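Local coordinates for protein oxalate biosynthetic component 1 (Burkholderia thailandensis, PDB 5IKY) that probably makes oxalate in quorum sensing-dependent oxalogenesis, as a bifunctional enzyme that joins a serine hydrolase of the alpha/beta-hydrolase type with an additional lyase activity, at residues 45-50 with 235-240. Sequence-based numbering, arbitrary orientation.
Sequences KALEAN and ATLAIP
Leu47 and Leu237 meet with the same first torsion: in each, CG stands anti to the carbonyl carbon and beside the backbone N (chi1 -75° and -71°). For Leu237, whose CB already leaves the strand in the direction of helix 37-49, an extended second torsion brings CD1 up against the helix. In Leu47 the extended second torsion places CD1 farther off and leaves CD2 and CG facing the strand; its CB does not aim there, but the end of the side chain comes nearer. The two side chains run at a slant to one another, and CD1 of Leu237 makes the close contacts: it lies 3.6 Å from CD2 of Leu47 and 3.7 Å from CG of Leu47, while CB of Ala46, one residue back on the helix, approaches the same CD1 at 4.0 Å. No hydrogen bond crosses between the segments, so the grip is purely apolar, and small, about 140 Å² counted over both sides. Leu47 is buried, resting also on Ile27 and Trp52; Leu237 keeps some exposure and leans on Ile248 as well.

The side chain of Asn50 folds back on the helix, its ND2 donating to O of Ala46 (2.6 Å, 161° at the hydrogen), with that oxygen nearly in the amide plane. OD1 of the same amide accepts from the backbone N of Gly249, so the group is held at both ends and ties this part of the chain to the residue just beyond strand 246-248. Here, then, helix 37-49, from the sequence region of the family's N-terminal domain, packs on the antiparallel pair 235-237/246-248, an excursion between the neighbouring parallel strands 223-226 and 275-278 of the TIM-barrel-clan region.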
ATOM      1  N   LYS A  45      27.130  21.469  30.643  1.00 75.31           N
ATOM      2  CA  LYS A  45      26.445  22.496  29.865  1.00 82.64           C
ATOM      3  C   LYS A  45      25.954  21.938  28.532  1.00 81.24           C
ATOM      4  O   LYS A  45      24.974  22.429  27.970  1.00 84.37           O
ATOM      5  CB  LYS A  45      27.353  23.711  29.635  1.00 86.21           C
ATOM      6  CG  LYS A  45      28.429  23.521  28.579  1.00 94.89           C
ATOM      7  CD  LYS A  45      29.054  24.853  28.192  1.00 91.85           C
ATOM      8  CE  LYS A  45      28.007  25.816  27.653  1.00 89.96           C
ATOM      9  NZ  LYS A  45      28.595  27.122  27.241  1.00 96.48           N
ATOM     10  N   ALA A  46      26.629  20.907  28.032  1.00 72.14           N
ATOM     11  CA  ALA A  46      26.201  20.249  26.801  1.00 62.23           C
ATOM     12  C   ALA A  46      24.969  19.396  27.070  1.00 75.22           C
ATOM     13  O   ALA A  46      24.053  19.337  26.251  1.00 73.57           O
ATOM     14  CB  ALA A  46      27.323  19.402  26.223  1.00 56.48           C
ATOM     15  N   LEU A  47      24.952  18.738  28.226  1.00 69.37           N
ATOM     16  CA  LEU A  47      23.805  17.938  28.637  1.00 57.18           C
ATOM     17  C   LEU A  47      22.571  18.814  28.840  1.00 70.98           C
ATOM     18  O   LEU A  47      21.490  18.509  28.331  1.00 63.54           O
ATOM     19  CB  LEU A  47      24.116  17.163  29.920  1.00 64.34           C
ATOM     20  CG  LEU A  47      25.035  15.945  29.794  1.00 60.97           C
ATOM     21  CD1 LEU A  47      25.429  15.427  31.166  1.00 61.71           C
ATOM     22  CD2 LEU A  47      24.365  14.849  28.984  1.00 58.61           C
ATOM     23  N   GLU A  48      22.742  19.907  29.578  1.00 71.55           N
ATOM     24  CA  GLU A  48      21.629  20.793  29.900  1.00 75.54           C
ATOM     25  C   GLU A  48      21.078  21.484  28.655  1.00 77.13           C
ATOM     26  O   GLU A  48      19.901  21.846  28.608  1.00 77.20           O
ATOM     27  CB  GLU A  48      22.060  21.832  30.939  1.00 77.49           C
ATOM     28  CG  GLU A  48      22.456  21.227  32.276  1.00 82.21           C
ATOM     29  CD  GLU A  48      22.551  22.255  33.385  1.00 98.79           C
ATOM     30  OE1 GLU A  48      23.267  23.261  33.208  1.00110.12           O
ATOM     31  OE2 GLU A  48      21.913  22.050  34.440  1.00103.55           O
ATOM     32  N   ALA A  49      21.925  21.654  27.646  1.00 57.78           N
ATOM     33  CA  ALA A  49      21.494  22.237  26.379  1.00 56.65           C
ATOM     34  C   ALA A  49      20.679  21.232  25.572  1.00 65.77           C
ATOM     35  O   ALA A  49      19.968  21.604  24.640  1.00 67.60           O
ATOM     36  CB  ALA A  49      22.693  22.713  25.575  1.00 50.26           C
ATOM     37  N   ASN A  50      20.785  19.958  25.936  1.00 68.07           N
ATOM     38  CA  ASN A  50      20.061  18.903  25.237  1.00 55.69           C
ATOM     39  C   ASN A  50      18.951  18.288  26.088  1.00 56.44           C
ATOM     40  O   ASN A  50      18.610  17.115  25.927  1.00 67.58           O
ATOM     41  CB  ASN A  50      21.030  17.814  24.773  1.00 65.63           C
ATOM     42  CG  ASN A  50      21.902  18.265  23.610  1.00 70.53           C
ATOM     43  OD1 ASN A  50      21.594  17.997  22.446  1.00 58.92           O
ATOM     44  ND2 ASN A  50      22.997  18.951  23.920  1.00 64.16           N
ATOM     45  N   ALA A 235      27.019  15.123  17.715  1.00 64.25           N
ATOM     46  CA  ALA A 235      28.131  14.658  18.536  1.00 63.86           C
ATOM     47  C   ALA A 235      27.660  13.693  19.620  1.00 66.34           C
ATOM     48  O   ALA A 235      26.462  13.561  19.867  1.00 63.51           O
ATOM     49  CB  ALA A 235      28.857  15.842  19.158  1.00 56.12           C
ATOM     50  N   THR A 236      28.609  13.016  20.262  1.00 77.55           N
ATOM     51  CA  THR A 236      28.298  12.109  21.362  1.00 80.19           C
ATOM     52  C   THR A 236      29.139  12.427  22.594  1.00 77.01           C
ATOM     53  O   THR A 236      30.338  12.681  22.490  1.00 74.76           O
ATOM     54  CB  THR A 236      28.524  10.632  20.973  1.00 75.32           C
ATOM     55  OG1 THR A 236      29.830  10.475  20.406  1.00 77.95           O
ATOM     56  CG2 THR A 236      27.482  10.179  19.962  1.00 78.33           C
ATOM     57  N   LEU A 237      28.500  12.413  23.760  1.00 67.97           N
ATOM     58  CA  LEU A 237      29.201  12.607  25.023  1.00 59.64           C
ATOM     59  C   LEU A 237      29.581  11.274  25.647  1.00 72.99           C
ATOM     60  O   LEU A 237      28.729  10.404  25.825  1.00 72.28           O
ATOM     61  CB  LEU A 237      28.342  13.400  26.008  1.00 59.22           C
ATOM     62  CG  LEU A 237      28.115  14.884  25.737  1.00 70.59           C
ATOM     63  CD1 LEU A 237      27.226  15.462  26.820  1.00 63.48           C
ATOM     64  CD2 LEU A 237      29.440  15.620  25.680  1.00 75.56           C
ATOM     65  N   ALA A 238      30.858  11.115  25.983  1.00 62.86           N
ATOM     66  CA  ALA A 238      31.305   9.949  26.734  1.00 64.86           C
ATOM     67  C   ALA A 238      31.238  10.238  28.228  1.00 60.44           C
ATOM     68  O   ALA A 238      31.901  11.150  28.721  1.00 83.27           O
ATOM     69  CB  ALA A 238      32.716   9.552  26.330  1.00 57.74           C
ATOM     70  N   ILE A 239      30.429   9.463  28.942  1.00 62.83           N
ATOM     71  CA  ILE A 239      30.271   9.630  30.383  1.00 63.95           C
ATOM     72  C   ILE A 239      31.005   8.519  31.139  1.00 65.19           C
ATOM     73  O   ILE A 239      30.860   7.340  30.810  1.00 66.49           O
ATOM     74  CB  ILE A 239      28.779   9.633  30.784  1.00 60.34           C
ATOM     75  CG1 ILE A 239      27.989  10.603  29.902  1.00 62.12           C
ATOM     76  CG2 ILE A 239      28.613   9.991  32.252  1.00 64.26           C
ATOM     77  CD1 ILE A 239      28.375  12.052  30.085  1.00 63.04           C
ATOM     78  N   PRO A 240      31.812   8.892  32.146  1.00 66.37           N
ATOM     79  CA  PRO A 240      32.530   7.901  32.958  1.00 61.69           C
ATOM     80  C   PRO A 240      31.593   6.878  33.596  1.00 69.10           C
ATOM     81  O   PRO A 240      30.592   7.260  34.206  1.00 69.16           O
ATOM     82  CB  PRO A 240      33.214   8.756  34.030  1.00 61.65           C
ATOM     83  CG  PRO A 240      33.378  10.091  33.394  1.00 65.04           C
ATOM     84  CD  PRO A 240      32.169  10.273  32.513  1.00 59.91           C
TER